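Local coordinates for protein glycoside Hydrolase (Bacteroides plebeius, PDB 5T3B) that probably hydrolyses glycosidic bonds in polysaccharides as a family 50 glycoside hydrolase of a human gut Bacteroidetes, at residues I44-I56 against D400-N414. Numbering follows the deposited sequence. Where two conformers were deposited one is given.
With EDO (1,2-ethanediol), chain G; EDO (1,2-ethanediol), chain J.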
loop_
_atom_site.group_PDB
_atom_site.type_symbol
_atom_site.label_atom_id
_atom_site.label_comp_id
_atom_site.label_asym_id
_atom_site.label_seq_id
_atom_site.Cartn_x
_atom_site.Cartn_y
_atom_site.Cartn_z
ATOM N N ILE A 44 1.562 4.546 -26.739
ATOM C CA ILE A 44 1.999 5.768 -26.126
ATOM C C ILE A 44 0.840 6.322 -25.243
ATOM O O ILE A 44 -0.291 6.404 -25.692
ATOM C CB ILE A 44 2.361 6.825 -27.138
ATOM C CG1 ILE A 44 3.643 6.408 -27.833
ATOM C CG2 ILE A 44 2.527 8.211 -26.502
ATOM C CD1 ILE A 44 4.924 6.212 -26.986
ATOM N N VAL A 45 1.190 6.648 -23.995
ATOM C CA VAL A 45 0.289 7.363 -23.107
ATOM C C VAL A 45 0.998 8.639 -22.688
ATOM O O VAL A 45 2.168 8.618 -22.286
ATOM C CB VAL A 45 -0.103 6.552 -21.867
ATOM C CG1 VAL A 45 -0.872 7.392 -20.892
ATOM C CG2 VAL A 45 -0.883 5.321 -22.285
ATOM N N GLU A 46 0.324 9.755 -22.856
ATOM C CA GLU A 46 0.864 11.023 -22.401
ATOM C C GLU A 46 0.642 11.223 -20.899
ATOM O O GLU A 46 -0.442 10.972 -20.395
ATOM C CB GLU A 46 0.228 12.212 -23.122
ATOM C CG GLU A 46 0.521 12.324 -24.624
ATOM C CD GLU A 46 -0.078 13.672 -25.080
ATOM O OE1 GLU A 46 -1.293 13.690 -25.271
ATOM O OE2 GLU A 46 0.641 14.716 -25.033
ATOM N N TYR A 47 1.645 11.713 -20.182
ATOM C CA TYR A 47 1.450 12.105 -18.816
ATOM C C TYR A 47 2.229 13.336 -18.414
ATOM O O TYR A 47 3.280 13.600 -19.009
ATOM C CB TYR A 47 1.697 10.952 -17.824
ATOM C CG TYR A 47 3.153 10.639 -17.531
ATOM C CD1 TYR A 47 3.822 11.352 -16.546
ATOM C CD2 TYR A 47 3.811 9.580 -18.107
ATOM C CE1 TYR A 47 5.124 11.018 -16.191
ATOM C CE2 TYR A 47 5.102 9.255 -17.728
ATOM C CZ TYR A 47 5.742 10.011 -16.798
ATOM O OH TYR A 47 7.011 9.649 -16.420
ATOM N N ALA A 48 1.730 14.028 -17.398
ATOM C CA ALA A 48 2.390 15.201 -16.834
ATOM C C ALA A 48 2.582 14.970 -15.361
ATOM O O ALA A 48 1.746 14.341 -14.700
ATOM C CB ALA A 48 1.559 16.479 -17.042
ATOM N N GLU A 49 3.624 15.546 -14.753
ATOM C CA GLU A 49 3.871 15.334 -13.361
ATOM C C GLU A 49 2.949 16.158 -12.486
ATOM O O GLU A 49 2.716 15.813 -11.336
ATOM C CB GLU A 49 5.360 15.592 -13.073
ATOM C CG GLU A 49 6.200 14.491 -13.751
ATOM C CD GLU A 49 7.679 14.576 -13.416
ATOM O OE1 GLU A 49 8.263 15.671 -13.395
ATOM O OE2 GLU A 49 8.243 13.509 -13.111
ATOM N N LYS A 50 2.472 17.278 -13.013
ATOM C CA LYS A 50 1.516 18.165 -12.408
ATOM C C LYS A 50 0.664 18.736 -13.552
ATOM O O LYS A 50 1.098 18.747 -14.692
ATOM C CB LYS A 50 2.148 19.282 -11.601
ATOM C CG LYS A 50 2.765 18.831 -10.263
ATOM C CD LYS A 50 1.736 18.455 -9.173
ATOM C CE LYS A 50 2.445 17.953 -7.965
ATOM N NZ LYS A 50 1.579 17.626 -6.828
ATOM N N PRO A 51 -0.566 19.213 -13.225
ATOM C CA PRO A 51 -1.497 19.517 -14.327
ATOM C C PRO A 51 -1.042 20.686 -15.205
ATOM O O PRO A 51 -1.510 20.766 -16.360
ATOM C CB PRO A 51 -2.799 19.847 -13.600
ATOM C CG PRO A 51 -2.396 20.101 -12.185
ATOM C CD PRO A 51 -1.233 19.213 -11.920
ATOM N N ASP A 52 -0.203 21.568 -14.666
ATOM C CA ASP A 52 0.236 22.745 -15.381
ATOM C C ASP A 52 1.531 22.563 -16.119
ATOM O O ASP A 52 2.036 23.517 -16.737
ATOM C CB ASP A 52 0.372 23.950 -14.432
ATOM C CG ASP A 52 1.328 23.742 -13.300
ATOM O OD1 ASP A 52 1.424 22.617 -12.786
ATOM O OD2 ASP A 52 1.805 24.771 -12.813
ATOM N N LYS A 53 2.093 21.345 -16.069
ATOM C CA LYS A 53 3.350 21.010 -16.713
ATOM C C LYS A 53 3.139 20.456 -18.104
ATOM O O LYS A 53 2.057 19.968 -18.478
ATOM C CB LYS A 53 4.169 20.046 -15.826
ATOM C CG LYS A 53 4.647 20.677 -14.564
ATOM C CD LYS A 53 5.513 19.776 -13.738
ATOM C CE LYS A 53 6.121 20.394 -12.520
ATOM N NZ LYS A 53 7.206 21.309 -12.921
ATOM N N ALA A 54 4.230 20.379 -18.868
ATOM C CA ALA A 54 4.211 19.738 -20.177
ATOM C C ALA A 54 4.034 18.237 -20.031
ATOM O O ALA A 54 4.588 17.592 -19.131
ATOM C CB ALA A 54 5.509 20.052 -20.945
ATOM N N PHE A 55 3.279 17.650 -20.921
ATOM C CA PHE A 55 3.073 16.221 -21.005
ATOM C C PHE A 55 4.183 15.596 -21.838
ATOM O O PHE A 55 4.673 16.180 -22.798
ATOM C CB PHE A 55 1.748 15.894 -21.694
ATOM C CG PHE A 55 0.540 16.103 -20.811
ATOM C CD1 PHE A 55 0.104 17.387 -20.429
ATOM C CD2 PHE A 55 -0.181 15.028 -20.302
ATOM C CE1 PHE A 55 -0.956 17.586 -19.587
ATOM C CE2 PHE A 55 -1.263 15.249 -19.484
ATOM C CZ PHE A 55 -1.635 16.501 -19.123
ATOM N N ILE A 56 4.614 14.409 -21.396
ATOM C CA ILE A 56 5.536 13.608 -22.122
ATOM C C ILE A 56 4.872 12.379 -22.676
ATOM O O ILE A 56 3.860 11.950 -22.139
ATOM C CB ILE A 56 6.754 13.180 -21.317
ATOM C CG1 ILE A 56 6.391 12.254 -20.173
ATOM C CG2 ILE A 56 7.404 14.379 -20.723
ATOM C CD1 ILE A 56 7.143 10.981 -20.126
ATOM N N ASP A 400 -8.874 20.919 -10.601
ATOM C CA ASP A 400 -7.588 21.551 -10.225
ATOM C C ASP A 400 -6.451 20.568 -10.434
ATOM O O ASP A 400 -5.532 20.801 -11.226
ATOM C CB ASP A 400 -7.707 22.107 -8.808
ATOM C CG ASP A 400 -6.422 22.469 -8.095
ATOM O OD1 ASP A 400 -5.288 22.204 -8.617
ATOM O OD2 ASP A 400 -6.560 23.049 -6.987
ATOM N N ASN A 401 -6.554 19.410 -9.776
ATOM C CA ASN A 401 -5.663 18.283 -10.018
ATOM C C ASN A 401 -4.250 18.537 -9.506
ATOM O O ASN A 401 -3.373 17.706 -9.767
ATOM C CB ASN A 401 -5.613 17.785 -11.505
ATOM C CG ASN A 401 -6.742 16.854 -11.897
ATOM O OD1 ASN A 401 -6.934 16.561 -13.140
ATOM N ND2 ASN A 401 -7.453 16.357 -10.978
ATOM N N SER A 402 -3.993 19.601 -8.752
ATOM C CA SER A 402 -2.641 19.865 -8.315
ATOM C C SER A 402 -2.211 19.025 -7.109
ATOM O O SER A 402 -1.047 18.675 -6.992
ATOM C CB SER A 402 -2.398 21.347 -8.133
ATOM O OG SER A 402 -3.170 21.854 -7.110
ATOM N N SER A 403 -3.124 18.703 -6.202
ATOM C CA SER A 403 -2.714 18.016 -5.002
ATOM C C SER A 403 -2.399 16.566 -5.315
ATOM O O SER A 403 -3.052 15.925 -6.120
ATOM C CB SER A 403 -3.800 18.081 -3.956
ATOM O OG SER A 403 -4.923 17.292 -4.333
ATOM N N GLY A 404 -1.383 16.058 -4.637
ATOM C CA GLY A 404 -1.024 14.645 -4.717
ATOM C C GLY A 404 0.002 14.363 -5.789
ATOM O O GLY A 404 0.103 15.091 -6.790
ATOM N N ALA A 405 0.684 13.234 -5.599
ATOM C CA ALA A 405 1.773 12.852 -6.441
ATOM C C ALA A 405 1.413 12.030 -7.673
ATOM O O ALA A 405 2.238 11.819 -8.527
ATOM C CB ALA A 405 2.814 12.104 -5.615
ATOM N N GLY A 406 0.174 11.570 -7.787
ATOM C CA GLY A 406 -0.184 10.806 -8.940
ATOM C C GLY A 406 -0.059 11.606 -10.224
ATOM O O GLY A 406 -0.426 12.797 -10.240
ATOM N N PHE A 407 0.448 10.990 -11.275
ATOM C CA PHE A 407 0.594 11.712 -12.518
ATOM C C PHE A 407 -0.752 12.051 -13.166
ATOM O O PHE A 407 -1.740 11.342 -12.932
ATOM C CB PHE A 407 1.450 10.935 -13.495
ATOM C CG PHE A 407 2.857 10.628 -13.053
ATOM C CD1 PHE A 407 3.629 11.505 -12.353
ATOM C CD2 PHE A 407 3.393 9.443 -13.445
ATOM C CE1 PHE A 407 4.982 11.215 -12.079
ATOM C CE2 PHE A 407 4.683 9.122 -13.179
ATOM C CZ PHE A 407 5.487 10.019 -12.550
ATOM N N VAL A 408 -0.738 13.084 -13.983
ATOM C CA VAL A 408 -1.906 13.450 -14.779
ATOM C C VAL A 408 -1.821 12.831 -16.179
ATOM O O VAL A 408 -0.788 12.936 -16.838
ATOM C CB VAL A 408 -1.993 14.969 -14.941
ATOM C CG1 VAL A 408 -3.224 15.375 -15.766
ATOM C CG2 VAL A 408 -2.009 15.652 -13.581
ATOM N N VAL A 409 -2.904 12.187 -16.601
ATOM C CA VAL A 409 -3.051 11.636 -17.922
ATOM C C VAL A 409 -4.233 12.346 -18.588
ATOM O O VAL A 409 -4.929 13.133 -17.948
ATOM C CB VAL A 409 -3.197 10.110 -17.932
ATOM C CG1 VAL A 409 -1.932 9.431 -17.409
ATOM C CG2 VAL A 409 -4.396 9.650 -17.152
ATOM N N ARG A 410 -4.433 12.087 -19.871
ATOM C CA ARG A 410 -5.407 12.934 -20.572
ATOM C C ARG A 410 -6.862 12.700 -20.174
ATOM O O ARG A 410 -7.676 13.628 -20.188
ATOM C CB ARG A 410 -5.269 12.790 -22.081
ATOM C CG ARG A 410 -3.970 13.306 -22.659
ATOM C CD ARG A 410 -3.828 14.782 -22.532
ATOM N NE ARG A 410 -2.642 15.240 -23.281
ATOM C CZ ARG A 410 -2.206 16.471 -23.246
ATOM N NH1 ARG A 410 -2.819 17.403 -22.532
ATOM N NH2 ARG A 410 -1.138 16.774 -23.958
ATOM N N ASP A 411 -7.236 11.436 -19.914
ATOM C CA ASP A 411 -8.654 11.082 -19.751
ATOM C C ASP A 411 -8.793 9.792 -18.981
ATOM O O ASP A 411 -7.783 9.164 -18.603
ATOM C CB ASP A 411 -9.340 11.073 -21.097
ATOM C CG ASP A 411 -8.799 10.106 -22.034
ATOM O OD1 ASP A 411 -8.149 9.113 -21.629
ATOM O OD2 ASP A 411 -8.993 10.281 -23.273
ATOM N N GLN A 412 -10.033 9.399 -18.726
ATOM C CA GLN A 412 -10.278 8.209 -17.911
ATOM C C GLN A 412 -9.772 6.934 -18.583
ATOM O O GLN A 412 -9.268 6.058 -17.895
ATOM C CB GLN A 412 -11.769 8.078 -17.562
ATOM C CG GLN A 412 -12.317 9.266 -16.787
ATOM C CD GLN A 412 -11.541 9.557 -15.526
ATOM O OE1 GLN A 412 -11.063 10.711 -15.253
ATOM N NE2 GLN A 412 -11.411 8.566 -14.765
ATOM N N GLN A 413 -9.903 6.853 -19.895
ATOM C CA GLN A 413 -9.364 5.687 -20.595
ATOM C C GLN A 413 -7.858 5.567 -20.311
ATOM O O GLN A 413 -7.385 4.469 -20.068
ATOM C CB GLN A 413 -9.621 5.742 -22.098
ATOM C CG GLN A 413 -8.954 4.640 -22.856
ATOM C CD GLN A 413 -9.308 4.654 -24.317
ATOM O OE1 GLN A 413 -9.133 5.660 -25.002
ATOM N NE2 GLN A 413 -9.784 3.540 -24.777
ATOM N N ASN A 414 -7.136 6.668 -20.339
ATOM C CA ASN A 414 -5.703 6.616 -20.101
ATOM C C ASN A 414 -5.401 6.331 -18.632
ATOM O O ASN A 414 -4.328 5.748 -18.355
ATOM C CB ASN A 414 -5.009 7.855 -20.658
ATOM C CG ASN A 414 -4.839 7.759 -22.177
ATOM O OD1 ASN A 414 -3.887 7.146 -22.652
ATOM N ND2 ASN A 414 -5.727 8.312 -22.896
HETATM C C1 EDO G . -1.462 11.048 -2.525
HETATM O O1 EDO G . -2.185 11.855 -3.289
HETATM C C2 EDO G . -0.058 11.064 -3.048
HETATM O O2 EDO G . 0.629 12.348 -2.965
HETATM C C1 EDO J . -0.050 18.152 -1.351
HETATM O O1 EDO J . 0.029 17.830 -2.740
HETATM C C2 EDO J . -1.376 17.551 -1.017
HETATM O O2 EDO J . -1.227 16.130 -1.230
HETATM O O HOH W 1 -2.985 7.091 -25.064
HETATM O O HOH W 2 -2.877 10.307 -21.372
HETATM O O HOH W 3 -2.336 9.713 -24.094
HETATM O O HOH W 4 0.021 15.326 -10.739
HETATM O O HOH W 5 3.885 13.904 -9.584
#
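Ala48 and Val408 form a hydrogen-bonded pair in a short antiparallel ladder, a worked example of how a brief strand pairing is flanked by side-chain stacks on both faces. The ladder joins the hairpin of strands 39-48 and 56-60 to strand 407-409, which in turn runs parallel to strand 385-394. Its two bonds are Ala48 N to Val408 O at 2.8 Å and Val408 N to Ala48 O at 2.9 Å.

Packing is tight on both faces. On one, Tyr47 and Phe407 form an offset stack with centroids 4.4 Å apart; CG of Tyr47 sits between its backbone N and carbonyl carbon (chi1 78°), which brings the phenol alongside Phe407, while Ile56 CG1 lies over the opposite face of the Tyr47 ring. On the other, the Phe55 ring is sandwiched between Ala48 CB and the guanidinium of Arg410, which lies almost flat on it. Arg410 also forms a side-on salt bridge with Glu46, NE to OE1 and NH2 to OE2, each 2.9 Å, the carboxylate plane turned 54° from the guanidinium, and its NH1 reaches Glu395. An alanine in place of Arg410 would probably leave the carboxylates of Glu46 and Glu395 without this partner and one face of Phe55 without its guanidinium cover.

Toward the ends water takes over part of the contact. Beside exposed Glu49, one water donates to Glu49 O and Gly406 O, a second to Glu49 O and Ala405 O; another links Ile44 O to Asn414 OD1. Lys50 makes a separate polar link: bent at chi2 (-72°), it sends NZ to Gly404 O at 2.9 Å, from above the carbonyl plane, and to Ser402 O at 2.8 Å, nearly along the C=O axis.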